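Local coordinates for protein coronin (Toxoplasma gondii, PDB 4OZU) that probably binds actin filaments as a member of the coronin family, this chain being its N-terminal WD40 beta-propeller domain, at residues G38-A41 with I46-P49; A40-Y45 with F90-L95; T85-S88 with I94-T97; L336-E339 with V343-P346. All coordinates share one frame; numbering follows the deposited sequence.

Interaction 1. Residues G38-A41 with I46-P49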
ATOM      1  N   GLY A  38      -4.778   6.708  -1.413  1.00 35.04           N
ATOM      2  CA  GLY A  38      -5.607   7.397  -2.393  1.00 36.76           C
ATOM      3  C   GLY A  38      -5.457   6.909  -3.823  1.00 41.32           C
ATOM      4  O   GLY A  38      -6.427   6.895  -4.580  1.00 31.48           O
ATOM      5  N   LEU A  39      -4.244   6.515  -4.192  1.00 33.13           N
ATOM      6  CA  LEU A  39      -3.971   6.026  -5.535  1.00 29.85           C
ATOM      7  C   LEU A  39      -3.530   4.578  -5.483  1.00 24.18           C
ATOM      8  O   LEU A  39      -3.302   4.016  -4.409  1.00 25.75           O
ATOM      9  CB  LEU A  39      -2.886   6.871  -6.221  1.00 26.16           C
ATOM     10  CG  LEU A  39      -3.021   8.389  -6.141  1.00 23.24           C
ATOM     11  CD1 LEU A  39      -1.797   9.056  -6.759  1.00 24.81           C
ATOM     12  CD2 LEU A  39      -4.289   8.854  -6.834  1.00 27.96           C
ATOM     13  N   ALA A  40      -3.413   3.977  -6.658  1.00 25.98           N
ATOM     14  CA  ALA A  40      -2.869   2.637  -6.793  1.00 24.17           C
ATOM     15  C   ALA A  40      -2.148   2.521  -8.129  1.00 29.94           C
ATOM     16  O   ALA A  40      -2.471   3.223  -9.085  1.00 25.25           O
ATOM     17  CB  ALA A  40      -3.962   1.597  -6.689  1.00 23.11           C
ATOM     18  N   ALA A  41      -1.151   1.648  -8.180  1.00 21.82           N
ATOM     19  CA  ALA A  41      -0.440   1.395  -9.422  1.00 23.38           C
ATOM     20  C   ALA A  41       0.096  -0.024  -9.429  1.00 27.87           C
ATOM     21  O   ALA A  41       0.430  -0.572  -8.378  1.00 26.19           O
ATOM     22  CB  ALA A  41       0.700   2.402  -9.608  1.00 23.91           C
ATOM     23  N   ILE A  46      -2.060   3.031 -13.591  1.00 23.59           N
ATOM     24  CA  ILE A  46      -2.289   3.862 -12.422  1.00 23.16           C
ATOM     25  C   ILE A  46      -3.798   3.974 -12.225  1.00 26.14           C
ATOM     26  O   ILE A  46      -4.520   4.214 -13.188  1.00 29.51           O
ATOM     27  CB  ILE A  46      -1.693   5.282 -12.596  1.00 21.11           C
ATOM     28  CG1 ILE A  46      -0.182   5.218 -12.849  1.00 22.71           C
ATOM     29  CG2 ILE A  46      -1.996   6.150 -11.384  1.00 25.53           C
ATOM     30  CD1 ILE A  46       0.393   6.517 -13.393  1.00 29.47           C
ATOM     31  N   ALA A  47      -4.267   3.803 -10.993  1.00 24.63           N
ATOM     32  CA  ALA A  47      -5.670   4.042 -10.671  1.00 24.37           C
ATOM     33  C   ALA A  47      -5.775   5.309  -9.838  1.00 24.99           C
ATOM     34  O   ALA A  47      -5.057   5.465  -8.851  1.00 25.19           O
ATOM     35  CB  ALA A  47      -6.267   2.857  -9.925  1.00 28.86           C
ATOM     36  N   ALA A  48      -6.665   6.213 -10.233  1.00 25.87           N
ATOM     37  CA  ALA A  48      -6.891   7.443  -9.483  1.00 31.27           C
ATOM     38  C   ALA A  48      -8.380   7.800  -9.470  1.00 33.97           C
ATOM     39  O   ALA A  48      -8.975   7.994 -10.530  1.00 32.44           O
ATOM     40  CB  ALA A  48      -6.076   8.584 -10.078  1.00 32.84           C
ATOM     41  N   PRO A  49      -8.993   7.864  -8.273  1.00 28.66           N
ATOM     42  CA  PRO A  49     -10.389   8.301  -8.189  1.00 30.37           C
ATOM     43  C   PRO A  49     -10.620   9.630  -8.910  1.00 29.62           C
ATOM     44  O   PRO A  49      -9.850  10.577  -8.735  1.00 31.59           O
ATOM     45  CB  PRO A  49     -10.620   8.433  -6.683  1.00 30.20           C
ATOM     46  CG  PRO A  49      -9.704   7.428  -6.087  1.00 33.51           C
ATOM     47  CD  PRO A  49      -8.484   7.411  -6.964  1.00 35.64           C
TER

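Interaction 2. Residues A40-Y45 with F90-L95. With ACT (acetate ion), chain C.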
ATOM      1  N   ALA A  40      -3.413   3.977  -6.658  1.00 25.98           N
ATOM      2  CA  ALA A  40      -2.869   2.637  -6.793  1.00 24.17           C
ATOM      3  C   ALA A  40      -2.148   2.521  -8.129  1.00 29.94           C
ATOM      4  O   ALA A  40      -2.471   3.223  -9.085  1.00 25.25           O
ATOM      5  CB  ALA A  40      -3.962   1.597  -6.689  1.00 23.11           C
ATOM      6  N   ALA A  41      -1.151   1.648  -8.180  1.00 21.82           N
ATOM      7  CA  ALA A  41      -0.440   1.395  -9.422  1.00 23.38           C
ATOM      8  C   ALA A  41       0.096  -0.024  -9.429  1.00 27.87           C
ATOM      9  O   ALA A  41       0.430  -0.572  -8.378  1.00 26.19           O
ATOM     10  CB  ALA A  41       0.700   2.402  -9.608  1.00 23.91           C
ATOM     11  N   ASN A  42       0.150  -0.631 -10.609  1.00 22.51           N
ATOM     12  CA  ASN A  42       0.894  -1.868 -10.777  1.00 23.65           C
ATOM     13  C   ASN A  42       1.966  -1.617 -11.838  1.00 23.40           C
ATOM     14  O   ASN A  42       2.384  -0.475 -12.018  1.00 24.68           O
ATOM     15  CB  ASN A  42      -0.034  -3.050 -11.111  1.00 21.16           C
ATOM     16  CG  ASN A  42      -0.761  -2.914 -12.446  1.00 22.58           C
ATOM     17  OD1 ASN A  42      -0.539  -1.982 -13.225  1.00 21.19           O
ATOM     18  ND2 ASN A  42      -1.636  -3.876 -12.715  1.00 23.43           N
ATOM     19  N   THR A  43       2.442  -2.649 -12.521  1.00 26.95           N
ATOM     20  CA  THR A  43       3.555  -2.445 -13.441  1.00 32.06           C
ATOM     21  C   THR A  43       3.121  -1.756 -14.731  1.00 31.06           C
ATOM     22  O   THR A  43       3.969  -1.321 -15.504  1.00 27.05           O
ATOM     23  CB  THR A  43       4.248  -3.769 -13.805  1.00 29.91           C
ATOM     24  OG1 THR A  43       3.304  -4.670 -14.395  1.00 28.61           O
ATOM     25  CG2 THR A  43       4.862  -4.403 -12.565  1.00 31.26           C
ATOM     26  N   GLU A  44       1.810  -1.641 -14.947  1.00 24.45           N
ATOM     27  CA  GLU A  44       1.271  -1.143 -16.216  1.00 28.81           C
ATOM     28  C   GLU A  44       0.358   0.068 -16.045  1.00 26.87           C
ATOM     29  O   GLU A  44       0.382   0.984 -16.874  1.00 25.45           O
ATOM     30  CB  GLU A  44       0.498  -2.261 -16.922  1.00 27.17           C
ATOM     31  CG  GLU A  44      -0.110  -1.896 -18.274  1.00 42.36           C
ATOM     32  CD  GLU A  44       0.895  -1.971 -19.403  1.00 67.72           C
ATOM     33  OE1 GLU A  44       2.098  -2.164 -19.123  1.00 58.44           O
ATOM     34  OE2 GLU A  44       0.479  -1.843 -20.575  1.00 66.10           O
ATOM     35  N   TYR A  45      -0.439   0.071 -14.981  1.00 26.62           N
ATOM     36  CA  TYR A  45      -1.519   1.047 -14.826  1.00 25.18           C
ATOM     37  C   TYR A  45      -1.425   1.866 -13.548  1.00 27.20           C
ATOM     38  O   TYR A  45      -0.820   1.453 -12.560  1.00 25.93           O
ATOM     39  CB  TYR A  45      -2.886   0.351 -14.840  1.00 27.80           C
ATOM     40  CG  TYR A  45      -3.123  -0.531 -16.036  1.00 25.74           C
ATOM     41  CD1 TYR A  45      -3.158   0.002 -17.313  1.00 28.11           C
ATOM     42  CD2 TYR A  45      -3.335  -1.897 -15.889  1.00 26.37           C
ATOM     43  CE1 TYR A  45      -3.367  -0.794 -18.414  1.00 34.29           C
ATOM     44  CE2 TYR A  45      -3.554  -2.705 -16.987  1.00 31.98           C
ATOM     45  CZ  TYR A  45      -3.564  -2.144 -18.249  1.00 36.07           C
ATOM     46  OH  TYR A  45      -3.777  -2.920 -19.362  1.00 36.46           O
ATOM     47  N   PHE A  90      -0.588 -10.159  -8.590  1.00 20.17           N
ATOM     48  CA  PHE A  90      -0.221 -11.178  -9.569  1.00 22.19           C
ATOM     49  C   PHE A  90      -0.761 -10.941 -10.972  1.00 25.22           C
ATOM     50  O   PHE A  90      -0.076 -11.199 -11.952  1.00 24.41           O
ATOM     51  CB  PHE A  90      -0.700 -12.533  -9.073  1.00 19.24           C
ATOM     52  CG  PHE A  90      -0.383 -12.778  -7.630  1.00 19.88           C
ATOM     53  CD1 PHE A  90       0.934 -12.867  -7.205  1.00 20.84           C
ATOM     54  CD2 PHE A  90      -1.395 -12.910  -6.698  1.00 20.26           C
ATOM     55  CE1 PHE A  90       1.226 -13.081  -5.881  1.00 18.09           C
ATOM     56  CE2 PHE A  90      -1.100 -13.135  -5.369  1.00 22.76           C
ATOM     57  CZ  PHE A  90       0.205 -13.216  -4.963  1.00 16.93           C
ATOM     58  N   TYR A  91      -1.993 -10.456 -11.051  1.00 21.13           N
ATOM     59  CA  TYR A  91      -2.720 -10.380 -12.310  1.00 21.43           C
ATOM     60  C   TYR A  91      -2.882  -8.932 -12.731  1.00 21.28           C
ATOM     61  O   TYR A  91      -3.545  -8.141 -12.056  1.00 21.93           O
ATOM     62  CB  TYR A  91      -4.066 -11.082 -12.157  1.00 24.62           C
ATOM     63  CG  TYR A  91      -3.893 -12.442 -11.520  1.00 30.16           C
ATOM     64  CD1 TYR A  91      -3.011 -13.369 -12.057  1.00 27.33           C
ATOM     65  CD2 TYR A  91      -4.563 -12.783 -10.356  1.00 27.83           C
ATOM     66  CE1 TYR A  91      -2.829 -14.604 -11.470  1.00 32.96           C
ATOM     67  CE2 TYR A  91      -4.384 -14.018  -9.760  1.00 28.39           C
ATOM     68  CZ  TYR A  91      -3.518 -14.923 -10.320  1.00 32.47           C
ATOM     69  OH  TYR A  91      -3.337 -16.153  -9.727  1.00 26.16           O
ATOM     70  N   ARG A  92      -2.240  -8.602 -13.847  1.00 25.57           N
ATOM     71  CA  ARG A  92      -2.093  -7.227 -14.294  1.00 28.56           C
ATOM     72  C   ARG A  92      -3.412  -6.510 -14.548  1.00 28.57           C
ATOM     73  O   ARG A  92      -3.480  -5.281 -14.464  1.00 24.41           O
ATOM     74  CB  ARG A  92      -1.263  -7.192 -15.572  1.00 36.00           C
ATOM     75  CG  ARG A  92      -0.930  -5.792 -16.009  1.00 57.74           C
ATOM     76  CD  ARG A  92       0.533  -5.642 -16.315  1.00 75.24           C
ATOM     77  NE  ARG A  92       0.823  -5.970 -17.709  1.00 75.80           N
ATOM     78  CZ  ARG A  92       1.644  -6.938 -18.109  1.00101.24           C
ATOM     79  NH1 ARG A  92       2.289  -7.702 -17.234  1.00 95.58           N
ATOM     80  NH2 ARG A  92       1.830  -7.140 -19.405  1.00 64.18           N
ATOM     81  N   ASP A  93      -4.447  -7.280 -14.868  1.00 28.65           N
ATOM     82  CA  ASP A  93      -5.733  -6.716 -15.270  1.00 25.82           C
ATOM     83  C   ASP A  93      -6.754  -6.701 -14.137  1.00 24.46           C
ATOM     84  O   ASP A  93      -7.893  -6.278 -14.337  1.00 26.71           O
ATOM     85  CB  ASP A  93      -6.300  -7.498 -16.463  1.00 30.79           C
ATOM     86  CG  ASP A  93      -6.362  -8.998 -16.216  1.00 38.53           C
ATOM     87  OD1 ASP A  93      -5.707  -9.493 -15.269  1.00 36.46           O
ATOM     88  OD2 ASP A  93      -7.059  -9.690 -16.991  1.00 35.30           O
ATOM     89  N   ILE A  94      -6.345  -7.150 -12.953  1.00 21.29           N
ATOM     90  CA  ILE A  94      -7.262  -7.304 -11.827  1.00 21.95           C
ATOM     91  C   ILE A  94      -6.996  -6.285 -10.727  1.00 23.19           C
ATOM     92  O   ILE A  94      -5.862  -6.081 -10.299  1.00 22.73           O
ATOM     93  CB  ILE A  94      -7.165  -8.724 -11.227  1.00 25.68           C
ATOM     94  CG1 ILE A  94      -7.561  -9.774 -12.272  1.00 28.79           C
ATOM     95  CG2 ILE A  94      -8.034  -8.859  -9.978  1.00 24.26           C
ATOM     96  CD1 ILE A  94      -8.997  -9.671 -12.763  1.00 42.98           C
ATOM     97  N   LEU A  95      -8.058  -5.649 -10.258  1.00 22.04           N
ATOM     98  CA  LEU A  95      -7.939  -4.761  -9.119  1.00 18.26           C
ATOM     99  C   LEU A  95      -9.209  -4.797  -8.296  1.00 23.57           C
ATOM    100  O   LEU A  95     -10.245  -5.301  -8.746  1.00 25.44           O
ATOM    101  CB  LEU A  95      -7.638  -3.329  -9.571  1.00 24.18           C
ATOM    102  CG  LEU A  95      -8.712  -2.620 -10.401  1.00 19.97           C
ATOM    103  CD1 LEU A  95      -8.574  -1.123 -10.239  1.00 25.95           C
ATOM    104  CD2 LEU A  95      -8.616  -2.987 -11.884  1.00 23.00           C
TER
HETATM  105  C   ACT C 402       1.528  -6.728 -12.389  1.00 33.39           C
HETATM  106  O   ACT C 402       1.880  -7.015 -13.552  1.00 39.63           O
HETATM  107  OXT ACT C 402       1.868  -5.601 -11.975  1.00 35.31           O
HETATM  108  CH3 ACT C 402       0.749  -7.685 -11.539  1.00 29.78           C
HETATM  109  O   HOH W   1      -2.423  -6.070 -10.871  1.00 23.92           O

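Interaction 3. Residues T85-S88 with I94-T97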
ATOM      1  N   THR A  85      -8.292   1.491  -3.151  1.00 20.48           N
ATOM      2  CA  THR A  85      -8.090   0.808  -4.419  1.00 23.05           C
ATOM      3  C   THR A  85      -6.776   0.048  -4.316  1.00 19.23           C
ATOM      4  O   THR A  85      -5.812   0.576  -3.781  1.00 23.15           O
ATOM      5  CB  THR A  85      -8.012   1.785  -5.620  1.00 23.47           C
ATOM      6  OG1 THR A  85      -9.190   2.602  -5.675  1.00 27.17           O
ATOM      7  CG2 THR A  85      -7.875   1.018  -6.918  1.00 24.57           C
ATOM      8  N   ASN A  86      -6.737  -1.177  -4.828  1.00 21.49           N
ATOM      9  CA  ASN A  86      -5.486  -1.931  -4.887  1.00 21.39           C
ATOM     10  C   ASN A  86      -5.481  -2.911  -6.049  1.00 22.18           C
ATOM     11  O   ASN A  86      -6.418  -3.686  -6.228  1.00 21.08           O
ATOM     12  CB  ASN A  86      -5.228  -2.679  -3.575  1.00 23.39           C
ATOM     13  CG  ASN A  86      -4.406  -1.865  -2.586  1.00 25.65           C
ATOM     14  OD1 ASN A  86      -3.308  -1.396  -2.905  1.00 23.78           O
ATOM     15  ND2 ASN A  86      -4.939  -1.680  -1.387  1.00 23.79           N
ATOM     16  N   PHE A  87      -4.420  -2.860  -6.846  1.00 20.51           N
ATOM     17  CA  PHE A  87      -4.202  -3.859  -7.881  1.00 20.24           C
ATOM     18  C   PHE A  87      -3.812  -5.203  -7.278  1.00 20.04           C
ATOM     19  O   PHE A  87      -3.200  -5.264  -6.205  1.00 21.49           O
ATOM     20  CB  PHE A  87      -3.112  -3.402  -8.842  1.00 19.48           C
ATOM     21  CG  PHE A  87      -3.545  -2.296  -9.758  1.00 19.62           C
ATOM     22  CD1 PHE A  87      -4.184  -2.583 -10.947  1.00 20.90           C
ATOM     23  CD2 PHE A  87      -3.326  -0.970  -9.421  1.00 18.92           C
ATOM     24  CE1 PHE A  87      -4.589  -1.572 -11.792  1.00 21.26           C
ATOM     25  CE2 PHE A  87      -3.731   0.050 -10.268  1.00 21.43           C
ATOM     26  CZ  PHE A  87      -4.362  -0.257 -11.453  1.00 24.74           C
ATOM     27  N   SER A  88      -4.165  -6.278  -7.971  1.00 22.43           N
ATOM     28  CA  SER A  88      -3.705  -7.606  -7.591  1.00 22.20           C
ATOM     29  C   SER A  88      -2.185  -7.670  -7.625  1.00 23.16           C
ATOM     30  O   SER A  88      -1.557  -7.048  -8.478  1.00 18.81           O
ATOM     31  CB  SER A  88      -4.266  -8.666  -8.529  1.00 21.12           C
ATOM     32  OG  SER A  88      -3.581  -9.894  -8.356  1.00 20.28           O
ATOM     33  N   ILE A  94      -6.345  -7.150 -12.953  1.00 21.29           N
ATOM     34  CA  ILE A  94      -7.262  -7.304 -11.827  1.00 21.95           C
ATOM     35  C   ILE A  94      -6.996  -6.285 -10.727  1.00 23.19           C
ATOM     36  O   ILE A  94      -5.862  -6.081 -10.299  1.00 22.73           O
ATOM     37  CB  ILE A  94      -7.165  -8.724 -11.227  1.00 25.68           C
ATOM     38  CG1 ILE A  94      -7.561  -9.774 -12.272  1.00 28.79           C
ATOM     39  CG2 ILE A  94      -8.034  -8.859  -9.978  1.00 24.26           C
ATOM     40  CD1 ILE A  94      -8.997  -9.671 -12.763  1.00 42.98           C
ATOM     41  N   LEU A  95      -8.058  -5.649 -10.258  1.00 22.04           N
ATOM     42  CA  LEU A  95      -7.939  -4.761  -9.119  1.00 18.26           C
ATOM     43  C   LEU A  95      -9.209  -4.797  -8.296  1.00 23.57           C
ATOM     44  O   LEU A  95     -10.245  -5.301  -8.746  1.00 25.44           O
ATOM     45  CB  LEU A  95      -7.638  -3.329  -9.571  1.00 24.18           C
ATOM     46  CG  LEU A  95      -8.712  -2.620 -10.401  1.00 19.97           C
ATOM     47  CD1 LEU A  95      -8.574  -1.123 -10.239  1.00 25.95           C
ATOM     48  CD2 LEU A  95      -8.616  -2.987 -11.884  1.00 23.00           C
ATOM     49  N   ALA A  96      -9.110  -4.257  -7.088  1.00 20.96           N
ATOM     50  CA  ALA A  96     -10.240  -4.181  -6.180  1.00 20.65           C
ATOM     51  C   ALA A  96     -10.462  -2.761  -5.678  1.00 19.61           C
ATOM     52  O   ALA A  96      -9.516  -2.030  -5.411  1.00 21.55           O
ATOM     53  CB  ALA A  96     -10.028  -5.113  -5.007  1.00 22.02           C
ATOM     54  N   THR A  97     -11.728  -2.389  -5.530  1.00 24.03           N
ATOM     55  CA  THR A  97     -12.080  -1.131  -4.893  1.00 24.21           C
ATOM     56  C   THR A  97     -12.972  -1.392  -3.689  1.00 24.52           C
ATOM     57  O   THR A  97     -13.804  -2.298  -3.702  1.00 24.34           O
ATOM     58  CB  THR A  97     -12.816  -0.176  -5.844  1.00 27.36           C
ATOM     59  OG1 THR A  97     -14.032  -0.788  -6.289  1.00 28.09           O
ATOM     60  CG2 THR A  97     -11.952   0.180  -7.037  1.00 26.92           C
TER

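Interaction 4. Residues L336-E339 with V343-P346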
ATOM      1  N   LEU A 336       3.985   8.272  -6.803  1.00 21.72           N
ATOM      2  CA  LEU A 336       3.119   9.085  -7.643  1.00 24.73           C
ATOM      3  C   LEU A 336       2.349   9.980  -6.695  1.00 24.97           C
ATOM      4  O   LEU A 336       1.567   9.501  -5.877  1.00 23.56           O
ATOM      5  CB  LEU A 336       2.184   8.222  -8.488  1.00 25.85           C
ATOM      6  CG  LEU A 336       2.911   7.238  -9.407  1.00 24.06           C
ATOM      7  CD1 LEU A 336       1.940   6.270 -10.073  1.00 24.46           C
ATOM      8  CD2 LEU A 336       3.702   8.007 -10.458  1.00 28.58           C
ATOM      9  N   LYS A 337       2.612  11.275  -6.795  1.00 25.15           N
ATOM     10  CA  LYS A 337       2.076  12.274  -5.880  1.00 27.09           C
ATOM     11  C   LYS A 337       0.993  13.109  -6.558  1.00 30.76           C
ATOM     12  O   LYS A 337       1.290  13.820  -7.498  1.00 26.75           O
ATOM     13  CB  LYS A 337       3.216  13.183  -5.401  1.00 24.34           C
ATOM     14  CG  LYS A 337       2.798  14.335  -4.505  1.00 31.00           C
ATOM     15  CD  LYS A 337       3.906  15.374  -4.421  1.00 31.96           C
ATOM     16  CE  LYS A 337       3.438  16.637  -3.715  1.00 27.56           C
ATOM     17  NZ  LYS A 337       4.251  17.813  -4.126  1.00 35.47           N
ATOM     18  N   GLN A 338      -0.254  13.038  -6.095  1.00 27.63           N
ATOM     19  CA  GLN A 338      -1.286  13.932  -6.626  1.00 26.82           C
ATOM     20  C   GLN A 338      -1.081  15.337  -6.084  1.00 29.73           C
ATOM     21  O   GLN A 338      -0.998  15.541  -4.867  1.00 31.06           O
ATOM     22  CB  GLN A 338      -2.696  13.450  -6.275  1.00 28.41           C
ATOM     23  CG  GLN A 338      -3.813  14.378  -6.750  1.00 30.66           C
ATOM     24  CD  GLN A 338      -5.194  13.796  -6.488  1.00 30.01           C
ATOM     25  OE1 GLN A 338      -5.356  12.575  -6.389  1.00 33.30           O
ATOM     26  NE2 GLN A 338      -6.194  14.666  -6.364  1.00 34.92           N
ATOM     27  N   GLU A 339      -0.994  16.295  -6.999  1.00 32.82           N
ATOM     28  CA  GLU A 339      -0.923  17.704  -6.654  1.00 39.28           C
ATOM     29  C   GLU A 339      -2.215  18.372  -7.100  1.00 35.86           C
ATOM     30  O   GLU A 339      -2.588  18.296  -8.269  1.00 39.67           O
ATOM     31  CB  GLU A 339       0.296  18.357  -7.306  1.00 40.02           C
ATOM     32  CG  GLU A 339       1.606  17.764  -6.822  1.00 41.22           C
ATOM     33  CD  GLU A 339       2.822  18.487  -7.362  1.00 37.23           C
ATOM     34  OE1 GLU A 339       2.728  19.073  -8.461  1.00 33.87           O
ATOM     35  OE2 GLU A 339       3.872  18.468  -6.686  1.00 51.28           O
ATOM     36  N   VAL A 343      -2.914  17.092 -11.411  1.00 31.01           N
ATOM     37  CA  VAL A 343      -1.573  16.577 -11.696  1.00 34.34           C
ATOM     38  C   VAL A 343      -1.203  15.341 -10.866  1.00 34.49           C
ATOM     39  O   VAL A 343      -1.502  15.272  -9.670  1.00 30.77           O
ATOM     40  CB  VAL A 343      -0.507  17.670 -11.445  1.00 30.98           C
ATOM     41  CG1 VAL A 343       0.907  17.078 -11.410  1.00 34.93           C
ATOM     42  CG2 VAL A 343      -0.602  18.768 -12.505  1.00 31.94           C
ATOM     43  N   LEU A 344      -0.560  14.371 -11.515  1.00 26.71           N
ATOM     44  CA  LEU A 344       0.189  13.337 -10.811  1.00 28.51           C
ATOM     45  C   LEU A 344       1.673  13.576 -11.078  1.00 32.22           C
ATOM     46  O   LEU A 344       2.117  13.622 -12.232  1.00 33.51           O
ATOM     47  CB  LEU A 344      -0.226  11.921 -11.243  1.00 27.72           C
ATOM     48  CG  LEU A 344      -1.647  11.451 -10.915  1.00 37.16           C
ATOM     49  CD1 LEU A 344      -1.867  10.031 -11.423  1.00 29.82           C
ATOM     50  CD2 LEU A 344      -1.928  11.509  -9.423  1.00 32.38           C
ATOM     51  N   GLN A 345       2.425  13.743  -9.996  1.00 32.02           N
ATOM     52  CA  GLN A 345       3.839  14.095 -10.067  1.00 24.26           C
ATOM     53  C   GLN A 345       4.705  12.914  -9.634  1.00 30.13           C
ATOM     54  O   GLN A 345       4.710  12.546  -8.463  1.00 29.35           O
ATOM     55  CB  GLN A 345       4.115  15.311  -9.175  1.00 28.94           C
ATOM     56  CG  GLN A 345       5.579  15.684  -9.029  1.00 31.70           C
ATOM     57  CD  GLN A 345       6.196  16.109 -10.341  1.00 30.00           C
ATOM     58  OE1 GLN A 345       5.857  17.160 -10.882  1.00 34.52           O
ATOM     59  NE2 GLN A 345       7.092  15.285 -10.872  1.00 30.98           N
ATOM     60  N   PRO A 346       5.442  12.311 -10.576  1.00 23.68           N
ATOM     61  CA  PRO A 346       6.298  11.213 -10.125  1.00 21.86           C
ATOM     62  C   PRO A 346       7.530  11.706  -9.367  1.00 23.77           C
ATOM     63  O   PRO A 346       8.124  12.730  -9.718  1.00 27.07           O
ATOM     64  CB  PRO A 346       6.701  10.511 -11.428  1.00 25.11           C
ATOM     65  CG  PRO A 346       5.822  11.083 -12.491  1.00 25.38           C
ATOM     66  CD  PRO A 346       5.433  12.441 -12.041  1.00 25.44           C
TER

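Interaction 1. Residues G38-A41 with I46-P49
The peptide groups of A40 and A47 meet as an antiparallel hydrogen-bonded pair, and their carbonyls receive N-H donors differently. N of A40 approaches O of A47 in the carbonyl plane, on a lone pair, at 3.1 Å. In the return bond, N of A47 lies only 2.7 Å from O of A40 and the N-H is nearly straight at 171°, but the donor is tilted 30° from the carbonyl plane. CA of I46 adds a CA-H...O contact to the same oxygen of A40 at 3.4 Å.

Of the two sheet faces, one carries A40 and A47, whose CB atoms are 4.2 Å apart and which T85 and F87 of strand 82-87 both touch. The other carries A41 and I46, where CB of A41 lies 4.4 Å from CG1 of I46 and L336 packs on both. At the far end L39 sets CG beside its own backbone N (chi1 -47°), and its branch CD2 lies against CB of A48 at 3.7 Å. CD of the P49 ring comes to 3.2 Å from O of G38. As P49 has no N-H, this oxygen meets CD instead of a backbone donor; P49 itself has a backbone bond with S30.

Strands 40-41 and 45-49 are the first two of their sheet, the inner hairpin of a propeller blade, and their alanines pack on strand 82-87 of the next blade.

Interaction 2. Residues A40-Y45 with F90-L95
An Asx turn at N42, in the hairpin loop after strand 40-41, offers its amide to R92 in the type I beta turn Y91 to I94, the corresponding hairpin loop of the next propeller blade. ND2 of N42 donates to O of R92 at 2.9 Å, with that oxygen in the amide plane but the N-H bent to 132°. A water accepts from the same ND2 and lies close to O of Y91. OD1 of N42 takes N of Y45 at 2.7 Å, nearly along the C=O axis, and N of E44 from above the carbonyl plane.

The edge of the Y45 ring meets O of R92, with CE2 at 3.6 Å. The bent chain of R92 lays CD on CB of E44 at 3.4 Å, and the Y45 ring and R92 guanidinium are 49° apart. OE2 of E44 forms a salt bridge with R62.

OXT of an acetate, probably from the crystallisation liquor, accepts from N of T43 at 3.1 Å, and its O lies at the R92 guanidinium edge. Gripped through OD1 and ND2, the N42 amide has little freedom to flip; R92 takes the hydrogen bond on its main-chain O and packs mainly through its aliphatic side chain.

Interaction 3. Residues T85-S88 with I94-T97
Three backbone hydrogen bonds join T85-S88 to I94-T97. N86 and A96 form the antiparallel hydrogen-bonded pair: N of N86 reaches O of A96 at 3.0 Å, and N of A96 returns to O of N86 at 2.9 Å. Where the strand 82-87 has just ended, N of S88 still gives an almost straight bond (177°) to O of I94, again at 2.9 Å. A CA-H...O contact from CA of T85 to O of A96, at 3.3 Å, lies at the other end.

Apolar contact is concentrated on the face shared by T85, F87, L95 and T97. F87 and L95 run side by side, CD1 of the ring 3.8 Å from CB of the leucine, with the ring set obliquely to it. The L95 branch leans along T85, CD1 to CG2 at 4.0 Å, because its CG sits between backbone N and carbonyl carbon (chi1 64°). T97 directs CG2 towards OG1 of T85 at 3.9 Å.

Polar side-chain ends look outside the pair. OG1 of T97 is hydrogen-bonded to H78 and W107, an arrangement consistent with the Thr, His and Trp of the Asp-His-Ser/Thr-Trp tetrad of WD40 repeats. ND2 of N86 bonds to O of A136, while OG of S88 takes N-H groups of F90 and Y91. Main-chain O of N86, already bonded to A96, also accepts from NE1 of W138.

The chemistry is divided: main-chain bonds set the register, methyl and ring contacts fill one face, and the polar groups link the hairpin to its own loop, to strand 104-108 of its blade and to the next blade.

Interaction 4. Residues L336-E339 with V343-P346
L336-E339 and V343-P346 run antiparallel, their axes 4.3 Å apart at closest and their directions 146° apart, a marked twist. K337 and Q345 are bonded both ways, N of Q345 to O of K337 at 2.7 Å and N of K337 to O of Q345 at 3.0 Å. Towards the turn, N of E339 bonds to O of V343 at 2.9 Å, whereas the return bond from N of V343 is weak.

On the face of K337, E339, V343 and Q345, the extended E339 chain lies alongside Q345, with the carboxylate and amide planes 65° apart. CD of E339 is 3.9 Å from CB of Q345. OE1 of E339 also approaches CG1 of V343. The stretched K337 chain carries NZ to OE2 of E339, a 2.7 Å salt bridge on the anti lone pair, and NZ bonds further to O of V312 and the hydroxyls of Y308 and S310.

This hairpin forms the middle strands of the blade that closes the propeller: strand 343-350 pairs on its far side with the N-terminal strand 16-25, the Velcro closure of WD40 domains. A bend at chi2 (64°) brings the Q345 amide to strand 16-25, OE1 meeting Q23 and NE2 donating to O of W20, as well as to O of P346.

The other face carries L336, Q338, L344 and P346 and is apolar except for Q338. CD2 of L344 rests on CB of Q338 at 3.8 Å, and CD2 of L336 lies 4.0 Å from CB of P346. Extended Q338 carries its amide beyond the pair, NE2 to the carbonyls of S30 and N340 and OE1 to N316.

Interactions 1, 3 and 4 are buried antiparallel hairpins from three blades, set by main-chain bonds; interaction 2, with its exposed arginine and acetate, lies nearer the surface and joins two hairpin loops largely through side chains. It shares strand 40-41 with interaction 1 and strand 94-99 with interaction 3. F87 of interaction 3 packs on A41 and A47 of interaction 1 and on N42 of interaction 2, while the other side of interaction 1 meets interaction 4 through L39 and I46 against L336 and L344. Interactions 3 and 4 do not touch, their nearest atoms being about 8 Å apart. Only interaction 4 contains a salt bridge within its own segments.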